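Local coordinates for malate oxidoreductase (Thermotoga maritima, PDB 1VL6), which probably catalyses the NAD-dependent oxidative decarboxylation of malate to pyruvate, as a malic enzyme, at residues R68-L82 with P133-K147. Residues are numbered along the deposited sequence; the frame is centred on the assembly and turned at random.
Sequences RWNTVAVVSDGSAVL and PSFGGINLEDIGAPK
Ser-79 OG is gripped from both segments. It accepts a nearly straight bond from Gly-144 N at 2.7 Å (N-H...O 167°) and donates to Asp-77 OD1, which it meets on the syn side. Chi1 of 56° sets this hydroxyl between its own backbone N and carbonyl carbon, turned to the 143-144 backbone. The other oxygen of the carboxylate, Asp-77 OD2, forms a salt bridge with Lys-147 NZ at 2.7 Å, also syn. The lysine chain is extended beyond CG, and its NZ also bonds Ser-119 O. With an alanine at Asp-77, the Lys-147 ammonium would probably lose its charged mate, and the Ser-79 hydroxyl, still held by Gly-144 N, its acceptor OD1. These loops follow two neighbouring strands, 71-76 and 137-140, in the middle of a four-stranded parallel sheet of the malic enzyme N-terminal domain. The strands are joined by bonds such as Asn-139 N to Ala-73 O (2.8 Å) and Val-75 N to Asn-139 O (2.8 Å). On one face, Ala-73 CB sits over the centre of the Phe-135 ring, 3.5 Å from its centroid, a CH-pi contact. Phe-112 of the second subunit also meets this ring. Further along that face, Val-75 CG1 lies beside Leu-140 CD2 at 4.1 Å. Beyond the strands, Leu-82 N bonds Asp-142 OD2 at 3.2 Å, from above the carboxylate plane.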
loop_
_atom_site.group_PDB
_atom_site.type_symbol
_atom_site.label_atom_id
_atom_site.label_comp_id
_atom_site.label_asym_id
_atom_site.label_seq_id
_atom_site.Cartn_x
_atom_site.Cartn_y
_atom_site.Cartn_z
ATOM N N ARG A 68 -5.777 1.643 16.799
ATOM C CA ARG A 68 -7.095 1.334 17.343
ATOM C C ARG A 68 -8.171 2.332 16.917
ATOM O O ARG A 68 -9.330 1.968 16.812
ATOM C CB ARG A 68 -7.016 1.281 18.860
ATOM C CG ARG A 68 -8.265 0.839 19.517
ATOM C CD ARG A 68 -8.023 0.031 20.737
ATOM N NE ARG A 68 -9.248 -0.339 21.422
ATOM C CZ ARG A 68 -9.772 0.312 22.434
ATOM N NH1 ARG A 68 -9.186 1.398 22.913
ATOM N NH2 ARG A 68 -10.896 -0.137 22.985
ATOM N N TRP A 69 -7.770 3.577 16.671
ATOM C CA TRP A 69 -8.684 4.652 16.288
ATOM C C TRP A 69 -9.399 4.377 14.972
ATOM O O TRP A 69 -10.404 5.021 14.641
ATOM C CB TRP A 69 -7.939 5.993 16.194
ATOM C CG TRP A 69 -7.001 6.037 15.069
ATOM C CD1 TRP A 69 -5.724 5.564 15.060
ATOM C CD2 TRP A 69 -7.248 6.560 13.747
ATOM N NE1 TRP A 69 -5.171 5.743 13.817
ATOM C CE2 TRP A 69 -6.080 6.361 12.996
ATOM C CE3 TRP A 69 -8.350 7.157 13.121
ATOM C CZ2 TRP A 69 -5.980 6.719 11.660
ATOM C CZ3 TRP A 69 -8.253 7.528 11.815
ATOM C CH2 TRP A 69 -7.075 7.309 11.091
ATOM N N ASN A 70 -8.875 3.420 14.220
ATOM C CA ASN A 70 -9.360 3.156 12.888
ATOM C C ASN A 70 -9.415 1.675 12.549
ATOM O O ASN A 70 -9.430 1.341 11.373
ATOM C CB ASN A 70 -8.469 3.923 11.913
ATOM C CG ASN A 70 -9.002 3.928 10.505
ATOM O OD1 ASN A 70 -10.141 4.307 10.245
ATOM N ND2 ASN A 70 -8.168 3.480 9.579
ATOM N N THR A 71 -9.452 0.783 13.539
ATOM C CA THR A 71 -9.596 -0.654 13.234
ATOM C C THR A 71 -10.917 -1.206 13.696
ATOM O O THR A 71 -11.462 -0.802 14.694
ATOM C CB THR A 71 -8.455 -1.521 13.808
ATOM O OG1 THR A 71 -8.459 -1.490 15.237
ATOM C CG2 THR A 71 -7.104 -0.959 13.423
ATOM N N VAL A 72 -11.443 -2.135 12.944
ATOM C CA VAL A 72 -12.773 -2.659 13.178
ATOM C C VAL A 72 -12.699 -4.194 12.991
ATOM O O VAL A 72 -12.057 -4.685 12.062
ATOM C CB VAL A 72 -13.775 -1.946 12.236
ATOM C CG1 VAL A 72 -15.070 -2.778 11.983
ATOM C CG2 VAL A 72 -14.086 -0.556 12.794
ATOM N N ALA A 73 -13.298 -4.944 13.923
ATOM C CA ALA A 73 -13.374 -6.382 13.775
ATOM C C ALA A 73 -14.655 -6.714 13.047
ATOM O O ALA A 73 -15.693 -6.197 13.388
ATOM C CB ALA A 73 -13.358 -7.033 15.119
ATOM N N VAL A 74 -14.572 -7.535 12.012
ATOM C CA VAL A 74 -15.756 -8.014 11.318
ATOM C C VAL A 74 -15.972 -9.420 11.848
ATOM O O VAL A 74 -15.237 -10.344 11.527
ATOM C CB VAL A 74 -15.576 -8.028 9.794
ATOM C CG1 VAL A 74 -16.839 -8.542 9.101
ATOM C CG2 VAL A 74 -15.214 -6.644 9.290
ATOM N N VAL A 75 -16.995 -9.567 12.681
ATOM C CA VAL A 75 -17.160 -10.770 13.503
ATOM C C VAL A 75 -18.319 -11.633 13.005
ATOM O O VAL A 75 -19.444 -11.175 12.952
ATOM C CB VAL A 75 -17.391 -10.373 14.971
ATOM C CG1 VAL A 75 -17.662 -11.594 15.852
ATOM C CG2 VAL A 75 -16.178 -9.575 15.490
ATOM N N SER A 76 -18.046 -12.879 12.647
ATOM C CA SER A 76 -19.143 -13.800 12.319
ATOM C C SER A 76 -18.821 -15.189 12.785
ATOM O O SER A 76 -17.649 -15.523 12.923
ATOM C CB SER A 76 -19.407 -13.883 10.815
ATOM O OG SER A 76 -20.648 -14.558 10.595
ATOM N N ASP A 77 -19.858 -15.986 13.037
ATOM C CA ASP A 77 -19.698 -17.436 13.229
ATOM C C ASP A 77 -20.208 -18.155 12.032
ATOM O O ASP A 77 -20.156 -19.367 11.966
ATOM C CB ASP A 77 -20.453 -17.927 14.433
ATOM C CG ASP A 77 -21.965 -17.878 14.260
ATOM O OD1 ASP A 77 -22.493 -16.923 13.640
ATOM O OD2 ASP A 77 -22.702 -18.733 14.800
ATOM N N GLY A 78 -20.666 -17.399 11.044
ATOM C CA GLY A 78 -21.161 -17.965 9.786
ATOM C C GLY A 78 -22.499 -18.666 9.906
ATOM O O GLY A 78 -22.806 -19.571 9.144
ATOM N N SER A 79 -23.287 -18.256 10.879
ATOM C CA SER A 79 -24.585 -18.871 11.089
ATOM C C SER A 79 -25.619 -18.345 10.103
ATOM O O SER A 79 -26.678 -18.865 9.986
ATOM C CB SER A 79 -25.033 -18.700 12.559
ATOM O OG SER A 79 -25.065 -17.351 13.016
ATOM N N ALA A 80 -25.310 -17.280 9.392
ATOM C CA ALA A 80 -26.228 -16.740 8.365
ATOM C C ALA A 80 -25.472 -15.994 7.286
ATOM O O ALA A 80 -25.550 -14.755 7.184
ATOM C CB ALA A 80 -27.254 -15.811 8.991
ATOM N N VAL A 81 -24.751 -16.740 6.453
ATOM C CA VAL A 81 -23.942 -16.097 5.431
ATOM C C VAL A 81 -24.783 -15.781 4.208
ATOM O O VAL A 81 -25.402 -16.650 3.591
ATOM C CB VAL A 81 -22.719 -16.907 4.986
ATOM C CG1 VAL A 81 -21.945 -16.146 3.879
ATOM C CG2 VAL A 81 -21.812 -17.151 6.150
ATOM N N LEU A 82 -24.761 -14.522 3.839
ATOM C CA LEU A 82 -25.407 -14.071 2.600
ATOM C C LEU A 82 -26.768 -14.731 2.527
ATOM O O LEU A 82 -27.483 -14.717 3.507
ATOM C CB LEU A 82 -24.523 -14.386 1.367
ATOM C CG LEU A 82 -23.094 -13.800 1.356
ATOM C CD1 LEU A 82 -22.351 -14.223 0.120
ATOM C CD2 LEU A 82 -23.111 -12.269 1.453
ATOM N N PRO A 133 -9.881 -4.435 23.672
ATOM C CA PRO A 133 -8.636 -3.680 23.623
ATOM C C PRO A 133 -8.002 -3.611 22.261
ATOM O O PRO A 133 -7.170 -2.741 22.019
ATOM C CB PRO A 133 -7.703 -4.447 24.600
ATOM C CG PRO A 133 -8.603 -5.196 25.460
ATOM C CD PRO A 133 -9.737 -5.606 24.560
ATOM N N SER A 134 -8.380 -4.521 21.372
ATOM C CA SER A 134 -7.719 -4.627 20.067
ATOM C C SER A 134 -8.399 -3.862 18.930
ATOM O O SER A 134 -7.834 -3.763 17.821
ATOM C CB SER A 134 -7.569 -6.117 19.711
ATOM O OG SER A 134 -6.846 -6.788 20.751
ATOM N N PHE A 135 -9.584 -3.300 19.202
ATOM C CA PHE A 135 -10.371 -2.633 18.154
ATOM C C PHE A 135 -11.012 -1.355 18.593
ATOM O O PHE A 135 -11.293 -1.155 19.759
ATOM C CB PHE A 135 -11.450 -3.564 17.646
ATOM C CG PHE A 135 -10.906 -4.822 17.065
ATOM C CD1 PHE A 135 -10.359 -4.825 15.820
ATOM C CD2 PHE A 135 -10.899 -5.999 17.804
ATOM C CE1 PHE A 135 -9.839 -5.992 15.307
ATOM C CE2 PHE A 135 -10.383 -7.150 17.299
ATOM C CZ PHE A 135 -9.830 -7.141 16.057
ATOM N N GLY A 136 -11.262 -0.489 17.622
ATOM C CA GLY A 136 -12.050 0.738 17.846
ATOM C C GLY A 136 -13.532 0.556 17.677
ATOM O O GLY A 136 -14.302 1.432 18.059
ATOM N N GLY A 137 -13.916 -0.583 17.085
ATOM C CA GLY A 137 -15.321 -0.879 16.725
ATOM C C GLY A 137 -15.538 -2.338 16.391
ATOM O O GLY A 137 -14.603 -3.034 16.027
ATOM N N ILE A 138 -16.763 -2.817 16.556
ATOM C CA ILE A 138 -17.130 -4.176 16.208
ATOM C C ILE A 138 -18.253 -4.175 15.185
ATOM O O ILE A 138 -19.309 -3.585 15.419
ATOM C CB ILE A 138 -17.636 -4.896 17.436
ATOM C CG1 ILE A 138 -16.619 -4.816 18.584
ATOM C CG2 ILE A 138 -17.983 -6.318 17.091
ATOM C CD1 ILE A 138 -15.457 -5.812 18.493
ATOM N N ASN A 139 -18.051 -4.874 14.073
ATOM C CA ASN A 139 -19.095 -5.084 13.108
ATOM C C ASN A 139 -19.519 -6.535 13.129
ATOM O O ASN A 139 -18.817 -7.405 12.617
ATOM C CB ASN A 139 -18.618 -4.701 11.715
ATOM C CG ASN A 139 -19.672 -4.970 10.632
ATOM O OD1 ASN A 139 -19.306 -5.320 9.524
ATOM N ND2 ASN A 139 -20.962 -4.824 10.958
ATOM N N LEU A 140 -20.656 -6.802 13.740
ATOM C CA LEU A 140 -21.244 -8.148 13.733
ATOM C C LEU A 140 -21.842 -8.343 12.361
ATOM O O LEU A 140 -22.483 -7.420 11.834
ATOM C CB LEU A 140 -22.349 -8.290 14.818
ATOM C CG LEU A 140 -21.874 -8.171 16.259
ATOM C CD1 LEU A 140 -23.012 -7.995 17.170
ATOM C CD2 LEU A 140 -21.088 -9.402 16.655
ATOM N N GLU A 141 -21.622 -9.520 11.784
ATOM C CA GLU A 141 -22.061 -9.781 10.436
ATOM C C GLU A 141 -22.438 -11.246 10.268
ATOM O O GLU A 141 -21.706 -12.137 10.729
ATOM C CB GLU A 141 -20.948 -9.379 9.481
ATOM C CG GLU A 141 -21.310 -9.524 8.013
ATOM C CD GLU A 141 -22.147 -8.395 7.442
ATOM O OE1 GLU A 141 -21.896 -7.239 7.782
ATOM O OE2 GLU A 141 -23.044 -8.688 6.633
ATOM N N ASP A 142 -23.593 -11.498 9.645
ATOM C CA ASP A 142 -23.995 -12.860 9.204
ATOM C C ASP A 142 -24.053 -13.829 10.365
ATOM O O ASP A 142 -23.502 -14.963 10.312
ATOM C CB ASP A 142 -23.070 -13.369 8.062
ATOM C CG ASP A 142 -23.304 -12.622 6.736
ATOM O OD1 ASP A 142 -24.145 -11.693 6.697
ATOM O OD2 ASP A 142 -22.708 -12.906 5.676
ATOM N N ILE A 143 -24.712 -13.354 11.421
ATOM C CA ILE A 143 -25.013 -14.152 12.623
ATOM C C ILE A 143 -26.503 -14.281 12.679
ATOM O O ILE A 143 -27.224 -13.276 12.646
ATOM C CB ILE A 143 -24.506 -13.450 13.918
ATOM C CG1 ILE A 143 -22.980 -13.320 13.883
ATOM C CG2 ILE A 143 -24.948 -14.202 15.160
ATOM C CD1 ILE A 143 -22.425 -12.356 14.907
ATOM N N GLY A 144 -26.975 -15.516 12.783
ATOM C CA GLY A 144 -28.409 -15.789 12.649
ATOM C C GLY A 144 -29.319 -15.218 13.714
ATOM O O GLY A 144 -28.881 -14.949 14.854
ATOM N N ALA A 145 -30.589 -15.071 13.345
ATOM C CA ALA A 145 -31.653 -14.720 14.284
ATOM C C ALA A 145 -32.261 -16.003 14.816
ATOM O O ALA A 145 -32.157 -17.051 14.178
ATOM C CB ALA A 145 -32.715 -13.865 13.605
ATOM N N PRO A 146 -32.823 -15.990 16.015
ATOM C CA PRO A 146 -32.892 -14.852 16.897
ATOM C C PRO A 146 -31.648 -14.645 17.830
ATOM O O PRO A 146 -31.617 -13.673 18.585
ATOM C CB PRO A 146 -34.110 -15.209 17.747
ATOM C CG PRO A 146 -33.961 -16.633 17.946
ATOM C CD PRO A 146 -33.395 -17.180 16.657
ATOM N N LYS A 147 -30.632 -15.494 17.785
ATOM C CA LYS A 147 -29.540 -15.256 18.716
ATOM C C LYS A 147 -28.870 -13.893 18.516
ATOM O O LYS A 147 -28.344 -13.318 19.465
ATOM C CB LYS A 147 -28.523 -16.405 18.723
ATOM C CG LYS A 147 -27.445 -16.339 17.676
ATOM C CD LYS A 147 -26.720 -17.684 17.519
ATOM C CE LYS A 147 -25.614 -17.636 16.433
ATOM N NZ LYS A 147 -24.973 -19.013 16.255
#